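Prolyl-tRNA synthetase (Naegleria fowleri, PDB 6UYH) probably attaches proline to its cognate tRNA by way of a prolyl-adenylate made from ATP, and binds the inhibitor halofuginone together with an ATP analogue. Local coordinates at residues 14-17 / 18-22; 276-279 / 280-284; 290-293 / 294-297; 387-391 / 392-396. All blocks are in the same frame, centred on the assembly; numbering follows the deposited sequence. Where two conformers were deposited one is given.

Contact 1 of 4, residues 14-17 / 18-22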
loop_
_atom_site.group_PDB
_atom_site.type_symbol
_atom_site.label_atom_id
_atom_site.label_comp_id
_atom_site.label_asym_id
_atom_site.label_seq_id
_atom_site.Cartn_x
_atom_site.Cartn_y
_atom_site.Cartn_z
ATOM N N ILE A 14 3.782 16.932 27.170
ATOM C CA ILE A 14 2.331 16.876 27.304
ATOM C C ILE A 14 1.954 17.760 28.487
ATOM O O ILE A 14 2.428 17.540 29.607
ATOM C CB ILE A 14 1.855 15.432 27.521
ATOM C CG1 ILE A 14 2.527 14.486 26.518
ATOM C CG2 ILE A 14 0.341 15.344 27.431
ATOM C CD1 ILE A 14 2.287 14.853 25.068
ATOM N N ASP A 15 1.131 18.779 28.249
ATOM C CA ASP A 15 0.756 19.755 29.265
ATOM C C ASP A 15 -0.617 19.492 29.865
ATOM O O ASP A 15 -1.068 20.273 30.711
ATOM C CB ASP A 15 0.791 21.168 28.670
ATOM C CG ASP A 15 2.142 21.522 28.086
ATOM O OD1 ASP A 15 3.168 21.276 28.754
ATOM O OD2 ASP A 15 2.176 22.035 26.950
ATOM N N VAL A 16 -1.305 18.440 29.426
ATOM C CA VAL A 16 -2.627 18.077 29.926
ATOM C C VAL A 16 -2.608 16.588 30.237
ATOM O O VAL A 16 -2.196 15.783 29.395
ATOM C CB VAL A 16 -3.732 18.405 28.902
ATOM C CG1 VAL A 16 -5.078 17.889 29.384
ATOM C CG2 VAL A 16 -3.799 19.907 28.660
ATOM N N LYS A 17 -3.069 16.218 31.428
ATOM C CA LYS A 17 -3.013 14.827 31.856
ATOM C C LYS A 17 -4.117 13.996 31.210
ATOM O O LYS A 17 -5.194 14.495 30.880
ATOM C CB LYS A 17 -3.115 14.729 33.379
ATOM C CG LYS A 17 -1.894 15.298 34.097
ATOM C CD LYS A 17 -2.017 15.187 35.615
ATOM C CE LYS A 17 -1.890 13.744 36.091
ATOM N NZ LYS A 17 -0.581 13.129 35.709
ATOM N N LYS A 18 -3.824 12.705 31.029
ATOM C CA LYS A 18 -4.788 11.789 30.426
ATOM C C LYS A 18 -6.089 11.771 31.218
ATOM O O LYS A 18 -7.176 11.684 30.639
ATOM C CB LYS A 18 -4.178 10.391 30.349
ATOM C CG LYS A 18 -4.877 9.420 29.404
ATOM C CD LYS A 18 -4.133 8.085 29.370
ATOM C CE LYS A 18 -4.737 7.141 28.359
ATOM N NZ LYS A 18 -4.006 5.820 28.327
ATOM N N GLN A 19 -5.989 11.884 32.543
ATOM C CA GLN A 19 -7.111 11.874 33.478
ATOM C C GLN A 19 -7.831 13.216 33.575
ATOM O O GLN A 19 -8.899 13.283 34.191
ATOM C CB GLN A 19 -6.603 11.488 34.876
ATOM C CG GLN A 19 -5.826 12.621 35.568
ATOM C CD GLN A 19 -4.835 12.146 36.630
ATOM O OE1 GLN A 19 -4.704 12.761 37.688
ATOM N NE2 GLN A 19 -4.118 11.070 36.338
ATOM N N GLU A 20 -7.248 14.295 33.047
ATOM C CA GLU A 20 -7.839 15.627 33.159
ATOM C C GLU A 20 -8.774 15.950 31.996
ATOM O O GLU A 20 -9.875 16.473 32.196
ATOM C CB GLU A 20 -6.737 16.701 33.222
ATOM C CG GLU A 20 -6.109 16.889 34.583
ATOM C CD GLU A 20 -4.893 17.809 34.544
ATOM O OE1 GLU A 20 -4.426 18.159 33.435
ATOM O OE2 GLU A 20 -4.395 18.165 35.628
ATOM N N ASN A 21 -8.315 15.706 30.775
ATOM C CA ASN A 21 -9.081 16.047 29.579
ATOM C C ASN A 21 -8.600 15.076 28.507
ATOM O O ASN A 21 -7.544 15.289 27.903
ATOM C CB ASN A 21 -8.866 17.500 29.171
ATOM C CG ASN A 21 -9.727 17.914 27.984
ATOM O OD1 ASN A 21 -10.021 17.113 27.102
ATOM N ND2 ASN A 21 -10.133 19.175 27.963
ATOM N N PHE A 22 -9.363 14.002 28.305
ATOM C CA PHE A 22 -8.879 12.904 27.482
ATOM C C PHE A 22 -8.692 13.337 26.038
ATOM O O PHE A 22 -7.736 12.913 25.377
ATOM C CB PHE A 22 -9.847 11.715 27.581
ATOM C CG PHE A 22 -9.325 10.444 26.962
ATOM C CD1 PHE A 22 -8.054 9.977 27.261
ATOM C CD2 PHE A 22 -10.117 9.699 26.101
ATOM C CE1 PHE A 22 -7.568 8.805 26.683
ATOM C CE2 PHE A 22 -9.643 8.520 25.527
ATOM C CZ PHE A 22 -8.364 8.072 25.824
HETATM O O HOH W 1 -1.789 19.601 33.601
#
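Lys17 and Glu20 hold each other by two hydrogen bonds. The carboxylate of Glu20 folds back over the turn, and its OE1 accepts from Lys17 N at 3.1 Å. The bond is nearly straight, at 173°, but the N-H comes in from above the carboxylate plane. In return, Glu20 N donates to Lys17 O at 3.0 Å. This i to i+3 bond closes a type I beta turn with Lys18 and Gln19 at its corners. Asn21 N adds a weak bond to the same oxygen, Lys17 O, so two backbone donors share one acceptor. A water hydrogen-bonds Glu20 OE1 and Asp15 O, and it ties the carboxylate to the chain before the turn. OE1 is therefore gripped by two donors, which fixes the carboxylate over Lys17.

With CG of Glu20 anti to the carbonyl carbon (chi1 -81°), the chain is carried over Lys17, and Glu20 CD lies 3.7 Å from Lys17 CB. The Lys17 chain bends about its CG-CD and CD-CE bonds, and NZ forms a salt bridge with Asp286 instead of reaching Glu20. Val16 CG1 rests on Asn21 CB at 3.8 Å.

The turn lies at the surface and leads straight into helix 22-32. Asn21 is the N-cap residue of that helix, its OD1 accepting from Glu24 N and pairing with Ser23 OG, while Val16 packs on Glu24 and Gln28. The extended Lys18 chain ends at helix 274-283, where NZ hydrogen-bonds to the carbonyl oxygens of Met281 and Gly284.

Contact 2 of 4, residues 276-279 / 280-284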
loop_
_atom_site.group_PDB
_atom_site.type_symbol
_atom_site.label_atom_id
_atom_site.label_comp_id
_atom_site.label_asym_id
_atom_site.label_seq_id
_atom_site.Cartn_x
_atom_site.Cartn_y
_atom_site.Cartn_z
ATOM N N LEU A 276 -4.478 1.823 15.352
ATOM C CA LEU A 276 -3.481 2.741 15.901
ATOM C C LEU A 276 -4.079 3.597 17.013
ATOM O O LEU A 276 -3.415 3.878 18.017
ATOM C CB LEU A 276 -2.914 3.639 14.798
ATOM C CG LEU A 276 -1.714 3.102 14.006
ATOM C CD1 LEU A 276 -2.078 1.836 13.270
ATOM C CD2 LEU A 276 -1.228 4.149 13.031
ATOM N N GLY A 277 -5.324 4.045 16.832
ATOM C CA GLY A 277 -5.972 4.841 17.865
ATOM C C GLY A 277 -6.184 4.058 19.145
ATOM O O GLY A 277 -5.950 4.568 20.246
ATOM N N VAL A 278 -6.631 2.809 19.018
ATOM C CA VAL A 278 -6.810 1.961 20.194
ATOM C C VAL A 278 -5.487 1.799 20.924
ATOM O O VAL A 278 -5.404 1.968 22.147
ATOM C CB VAL A 278 -7.396 0.598 19.785
ATOM C CG1 VAL A 278 -7.482 -0.318 21.011
ATOM C CG2 VAL A 278 -8.787 0.787 19.189
ATOM N N MET A 279 -4.430 1.490 20.172
ATOM C CA MET A 279 -3.099 1.314 20.743
ATOM C C MET A 279 -2.695 2.521 21.579
ATOM O O MET A 279 -2.225 2.384 22.716
ATOM C CB MET A 279 -2.088 1.083 19.608
ATOM C CG MET A 279 -0.655 0.830 20.087
ATOM S SD MET A 279 0.504 0.942 18.690
ATOM C CE MET A 279 0.527 2.707 18.360
ATOM N N ILE A 280 -2.898 3.720 21.031
ATOM C CA ILE A 280 -2.489 4.941 21.715
ATOM C C ILE A 280 -3.375 5.215 22.931
ATOM O O ILE A 280 -2.880 5.546 24.014
ATOM C CB ILE A 280 -2.501 6.119 20.730
ATOM C CG1 ILE A 280 -1.476 5.868 19.617
ATOM C CG2 ILE A 280 -2.264 7.433 21.475
ATOM C CD1 ILE A 280 -1.553 6.886 18.484
ATOM N N MET A 281 -4.701 5.099 22.773
ATOM C CA MET A 281 -5.589 5.367 23.899
ATOM C C MET A 281 -5.374 4.384 25.040
ATOM O O MET A 281 -5.541 4.753 26.211
ATOM C CB MET A 281 -7.058 5.331 23.460
ATOM C CG MET A 281 -7.462 6.523 22.604
ATOM S SD MET A 281 -9.202 6.384 22.092
ATOM C CE MET A 281 -9.375 7.927 21.192
ATOM N N VAL A 282 -5.029 3.130 24.726
ATOM C CA VAL A 282 -4.814 2.140 25.779
ATOM C C VAL A 282 -3.488 2.397 26.494
ATOM O O VAL A 282 -3.435 2.452 27.729
ATOM C CB VAL A 282 -4.889 0.710 25.205
ATOM C CG1 VAL A 282 -4.449 -0.308 26.256
ATOM C CG2 VAL A 282 -6.312 0.389 24.729
ATOM N N HIS A 283 -2.402 2.591 25.736
ATOM C CA HIS A 283 -1.056 2.557 26.316
ATOM C C HIS A 283 -0.425 3.919 26.584
ATOM O O HIS A 283 0.516 3.988 27.383
ATOM C CB HIS A 283 -0.089 1.789 25.406
ATOM C CG HIS A 283 -0.449 0.356 25.208
ATOM N ND1 HIS A 283 -0.648 -0.518 26.253
ATOM C CD2 HIS A 283 -0.594 -0.370 24.075
ATOM C CE1 HIS A 283 -0.933 -1.715 25.769
ATOM N NE2 HIS A 283 -0.907 -1.651 24.451
ATOM N N GLY A 284 -0.871 4.987 25.929
ATOM C CA GLY A 284 -0.255 6.288 26.157
ATOM C C GLY A 284 -0.391 6.741 27.601
ATOM O O GLY A 284 -1.309 6.341 28.320
#
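Met279 and His283, like Val278 and Val282, meet on successive turns of one buried alpha helix, 274-283, and the contact is plain i to i+4 helix geometry. The helix follows strand 261-272, consistent with motif 3 of the class II synthetases, and the side chain of Val278 lies about 7 Å from the bound ATP analogue.

Four backbone hydrogen bonds join the two segments. Met281 N donates to Gly277 O at 2.9 Å, and Val282 N donates to Val278 O at the same length. Both run nearly along the C=O axis. The two others, from Ile280 N to Leu276 O and from His283 N to Met279 O, are tilted from the carbonyl plane.

Side chains settle against the helix backbone. Ile280 CG1 is anti to the carbonyl carbon (chi1 -63°), which lays it 3.2 Å from Leu276 O. It also meets the methyl CE of Met279 at 3.9 Å, because the Met279 chain bends at its last torsion (chi3 72°). Val278 and Val282 lie side by side and point the same way, with CG1 of the first 4.0 Å from CG2 of the second. The His283 ring crosses the Met279 side chain at about a right angle, its CD2 4.2 Å from Met279 CG. Its NE2 hydrogen-bonds to Leu199 O, which helps to fix the ring's rotation.

Around the helix, Leu276 and Met279 pack on helix 49-67. Ile280 and Met281 face helix 22-32. Val278, Met281 and Val282 lie against strand 219-227.

Contact 3 of 4, residues 290-293 / 294-297; sequences VLPP and RVAF. With EDO (1,2-ethanediol), chain Q.
Leu291 is the first residue of 290-293 to touch the segment after it. Its CB meets Ala296 CB at 3.8 Å. Further out, CD1 lies at the edge of the Phe297 ring, near its plane, 3.7 Å from CD2. The two side chains cross at about a right angle. The Phe297 ring carbon CG sits between the backbone N and the carbonyl carbon (chi1 74°), which brings the ring edge back to the leucine.

Pro292 comes next. Its O accepts from Val295 N at 3.0 Å, with the donor above the carbonyl plane. This bond closes a type I beta turn with Pro293 and Arg294 at the corners. The proline ring joins in, for Pro292 CD touches Val295 CG2 at 3.9 Å.

Pro293 O then takes a weak bond from Ala296 N at 3.4 Å, so a second turn overlaps the first. The chain is thereby reversed, and Ala296 is brought back beside Leu291.

From the turn, the Arg294 chain runs out extended. Its NE donates to O1 of a 1,2-ethanediol, probably from the crystallisation liquor, at 3.1 Å, and the diol oxygen lies near the guanidinium plane. The other nitrogens are used too: NH1 bonds to Glu197 O and NH2 forms a salt bridge with Asp399, which also holds the diol.

This buried linker leads to strand 300-304. Pro292, Pro293 and Arg294 pack on helix 391-415, Val295 and Phe297 on helix 49-67, and Pro292 and Val295 on helix 274-283.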
loop_
_atom_site.group_PDB
_atom_site.type_symbol
_atom_site.label_atom_id
_atom_site.label_comp_id
_atom_site.label_asym_id
_atom_site.label_seq_id
_atom_site.Cartn_x
_atom_site.Cartn_y
_atom_site.Cartn_z
ATOM N N VAL A 290 3.615 5.432 24.209
ATOM C CA VAL A 290 4.230 4.215 24.748
ATOM C C VAL A 290 4.053 3.135 23.689
ATOM O O VAL A 290 2.948 2.607 23.515
ATOM C CB VAL A 290 3.625 3.775 26.089
ATOM C CG1 VAL A 290 4.351 2.532 26.616
ATOM C CG2 VAL A 290 3.714 4.896 27.130
ATOM N N LEU A 291 5.147 2.803 22.963
ATOM C CA LEU A 291 5.002 1.931 21.794
ATOM C C LEU A 291 5.224 0.468 22.163
ATOM O O LEU A 291 6.270 0.130 22.729
ATOM C CB LEU A 291 5.992 2.327 20.704
ATOM C CG LEU A 291 5.735 3.684 20.051
ATOM C CD1 LEU A 291 6.979 4.194 19.311
ATOM C CD2 LEU A 291 4.541 3.582 19.117
ATOM N N PRO A 292 4.295 -0.427 21.838
ATOM C CA PRO A 292 4.579 -1.857 21.938
ATOM C C PRO A 292 5.793 -2.196 21.094
ATOM O O PRO A 292 5.891 -1.744 19.943
ATOM C CB PRO A 292 3.307 -2.518 21.373
ATOM C CG PRO A 292 2.257 -1.446 21.386
ATOM C CD PRO A 292 3.009 -0.160 21.179
ATOM N N PRO A 293 6.752 -2.945 21.641
ATOM C CA PRO A 293 8.035 -3.136 20.938
ATOM C C PRO A 293 7.922 -3.658 19.508
ATOM O O PRO A 293 8.744 -3.291 18.663
ATOM C CB PRO A 293 8.771 -4.130 21.846
ATOM C CG PRO A 293 8.254 -3.810 23.221
ATOM C CD PRO A 293 6.804 -3.413 23.039
ATOM N N ARG A 294 6.932 -4.491 19.197
ATOM C CA ARG A 294 6.889 -5.083 17.866
ATOM C C ARG A 294 6.402 -4.120 16.788
ATOM O O ARG A 294 6.525 -4.437 15.598
ATOM C CB ARG A 294 6.030 -6.350 17.895
ATOM C CG ARG A 294 6.746 -7.485 18.636
ATOM C CD ARG A 294 5.808 -8.521 19.239
ATOM N NE ARG A 294 6.438 -9.218 20.360
ATOM C CZ ARG A 294 5.818 -10.091 21.150
ATOM N NH1 ARG A 294 4.534 -10.378 20.940
ATOM N NH2 ARG A 294 6.475 -10.672 22.150
ATOM N N VAL A 295 5.866 -2.957 17.154
ATOM C CA VAL A 295 5.513 -1.956 16.157
ATOM C C VAL A 295 6.247 -0.641 16.377
ATOM O O VAL A 295 5.902 0.364 15.762
ATOM C CB VAL A 295 3.989 -1.728 16.093
ATOM C CG1 VAL A 295 3.270 -3.035 15.754
ATOM C CG2 VAL A 295 3.468 -1.142 17.405
ATOM N N ALA A 296 7.275 -0.632 17.223
ATOM C CA ALA A 296 7.997 0.599 17.537
ATOM C C ALA A 296 9.006 0.917 16.440
ATOM O O ALA A 296 9.896 0.106 16.172
ATOM C CB ALA A 296 8.704 0.461 18.884
ATOM N N PHE A 297 8.903 2.119 15.852
ATOM C CA PHE A 297 9.837 2.532 14.801
ATOM C C PHE A 297 11.277 2.415 15.280
ATOM O O PHE A 297 12.184 2.086 14.501
ATOM C CB PHE A 297 9.536 3.970 14.359
ATOM C CG PHE A 297 9.958 4.999 15.359
ATOM C CD1 PHE A 297 11.167 5.660 15.229
ATOM C CD2 PHE A 297 9.158 5.274 16.462
ATOM C CE1 PHE A 297 11.573 6.590 16.176
ATOM C CE2 PHE A 297 9.554 6.203 17.420
ATOM C CZ PHE A 297 10.767 6.862 17.278
HETATM C C1 EDO Q . 10.231 -7.853 20.160
HETATM O O1 EDO Q . 9.551 -9.112 20.205
HETATM C C2 EDO Q . 11.716 -8.095 20.407
HETATM O O2 EDO Q . 12.167 -9.168 19.575
#

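Contact 4 of 4, residues 387-391 / 392-396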
loop_
_atom_site.group_PDB
_atom_site.type_symbol
_atom_site.label_atom_id
_atom_site.label_comp_id
_atom_site.label_asym_id
_atom_site.label_seq_id
_atom_site.Cartn_x
_atom_site.Cartn_y
_atom_site.Cartn_z
ATOM N N SER A 387 28.483 -8.707 30.583
ATOM C CA SER A 387 28.611 -10.140 30.363
ATOM C C SER A 387 27.276 -10.787 30.024
ATOM O O SER A 387 27.256 -11.868 29.428
ATOM C CB SER A 387 29.221 -10.814 31.595
ATOM O OG SER A 387 28.368 -10.713 32.722
ATOM N N GLU A 388 26.164 -10.149 30.385
ATOM C CA GLU A 388 24.835 -10.653 30.079
ATOM C C GLU A 388 24.140 -9.853 28.990
ATOM O O GLU A 388 22.978 -10.131 28.684
ATOM C CB GLU A 388 23.976 -10.672 31.346
ATOM C CG GLU A 388 24.651 -11.385 32.503
ATOM C CD GLU A 388 23.720 -11.639 33.669
ATOM O OE1 GLU A 388 22.696 -10.930 33.786
ATOM O OE2 GLU A 388 24.014 -12.554 34.466
ATOM N N PHE A 389 24.819 -8.872 28.401
ATOM C CA PHE A 389 24.267 -8.119 27.288
ATOM C C PHE A 389 24.434 -8.894 25.992
ATOM O O PHE A 389 25.506 -9.434 25.712
ATOM C CB PHE A 389 24.954 -6.758 27.168
ATOM C CG PHE A 389 24.686 -6.056 25.864
ATOM C CD1 PHE A 389 23.541 -5.290 25.696
ATOM C CD2 PHE A 389 25.581 -6.157 24.806
ATOM C CE1 PHE A 389 23.289 -4.645 24.497
ATOM C CE2 PHE A 389 25.332 -5.517 23.604
ATOM C CZ PHE A 389 24.187 -4.758 23.450
ATOM N N SER A 390 23.375 -8.924 25.187
ATOM C CA SER A 390 23.408 -9.561 23.875
ATOM C C SER A 390 22.116 -9.214 23.151
ATOM O O SER A 390 21.185 -8.655 23.736
ATOM C CB SER A 390 23.568 -11.081 23.973
ATOM O OG SER A 390 22.368 -11.689 24.423
ATOM N N GLY A 391 22.071 -9.561 21.864
ATOM C CA GLY A 391 20.844 -9.389 21.109
ATOM C C GLY A 391 19.697 -10.185 21.697
ATOM O O GLY A 391 18.563 -9.705 21.759
ATOM N N ASP A 392 19.979 -11.408 22.155
ATOM C CA ASP A 392 18.930 -12.241 22.735
ATOM C C ASP A 392 18.433 -11.671 24.059
ATOM O O ASP A 392 17.225 -11.681 24.328
ATOM C CB ASP A 392 19.440 -13.667 22.929
ATOM C CG ASP A 392 19.544 -14.435 21.627
ATOM O OD1 ASP A 392 19.119 -13.907 20.580
ATOM O OD2 ASP A 392 20.052 -15.575 21.656
ATOM N N SER A 393 19.345 -11.180 24.905
ATOM C CA SER A 393 18.911 -10.680 26.207
ATOM C C SER A 393 18.124 -9.379 26.069
ATOM O O SER A 393 17.191 -9.136 26.846
ATOM C CB SER A 393 20.111 -10.503 27.147
ATOM O OG SER A 393 20.949 -9.436 26.739
ATOM N N ILE A 394 18.460 -8.550 25.077
ATOM C CA ILE A 394 17.697 -7.326 24.854
ATOM C C ILE A 394 16.329 -7.647 24.262
ATOM O O ILE A 394 15.316 -7.050 24.649
ATOM C CB ILE A 394 18.492 -6.348 23.970
ATOM C CG1 ILE A 394 19.748 -5.866 24.709
ATOM C CG2 ILE A 394 17.622 -5.179 23.548
ATOM C CD1 ILE A 394 19.464 -5.246 26.071
ATOM N N LYS A 395 16.269 -8.594 23.320
ATOM C CA LYS A 395 14.968 -9.044 22.824
ATOM C C LYS A 395 14.103 -9.585 23.960
ATOM O O LYS A 395 12.883 -9.365 23.988
ATOM C CB LYS A 395 15.151 -10.109 21.745
ATOM C CG LYS A 395 15.690 -9.573 20.433
ATOM C CD LYS A 395 16.033 -10.689 19.458
ATOM C CE LYS A 395 16.637 -10.126 18.181
ATOM N NZ LYS A 395 17.084 -11.190 17.239
ATOM N N ALA A 396 14.720 -10.304 24.898
ATOM C CA ALA A 396 13.984 -10.815 26.048
ATOM C C ALA A 396 13.431 -9.675 26.895
ATOM O O ALA A 396 12.332 -9.782 27.451
ATOM C CB ALA A 396 14.895 -11.724 26.883
#
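Ser390 is the N-cap of helix 391-415, and the apolar pair Phe389 and Ile394 forms a hydrophobic staple across the cap. Ser390 OG accepts from Ser393 N at 3.1 Å. Its hydroxyl sits between the backbone N and the carbonyl carbon (chi1 73°), which turns it to the helix start.

Ile394 can be followed outward. Its backbone N donates to Ser390 O at 3.0 Å, in the first turn of the helix. CB lies 3.6 Å from that same oxygen, Ser390 O. CG1, anti to the carbonyl carbon (chi1 -66°), lies 3.3 Å from Ser390 O and 3.8 Å from Phe389 CE1. The tip, CD1, is 4.1 Å from Phe389 CD1. The two side chains cross obliquely, and the staple ties the residue before the cap to the helix.

Both staple residues also pack on Leu326 of helix 313-328 and on Met384 of strand 381-385. The staple thus joins the long helix to helix 313-328 and the five-stranded sheet of the anticodon-binding domain. Lys395 runs extended, and its NZ bonds to Ala329 O.

Ser393 turns its hydroxyl back toward the loop. The Ser393 OG lies 2.9 Å from Glu388 O and 3.1 Å from Ser390 O.

Overall arrangement
The four contacts follow one another along the chain in numerical order. Contacts 1 and 2 have centres about 14 Å apart and meet directly at the end of helix 274-283, where Phe22 packs on Met281. Contacts 2 and 3 are closer, about 11 Å between centres, and join through Met279 and His283 against Val290, Pro292 and Val295. Contact 4 lies about 18 Å from contact 3 between centres without touching it, but helix 391-415 starts at contact 4 and passes over contact 3. Contacts 1 and 4 are about 36 Å apart between centres. The series thus runs from the N-terminal turn through the catalytic core to the anticodon-binding domain.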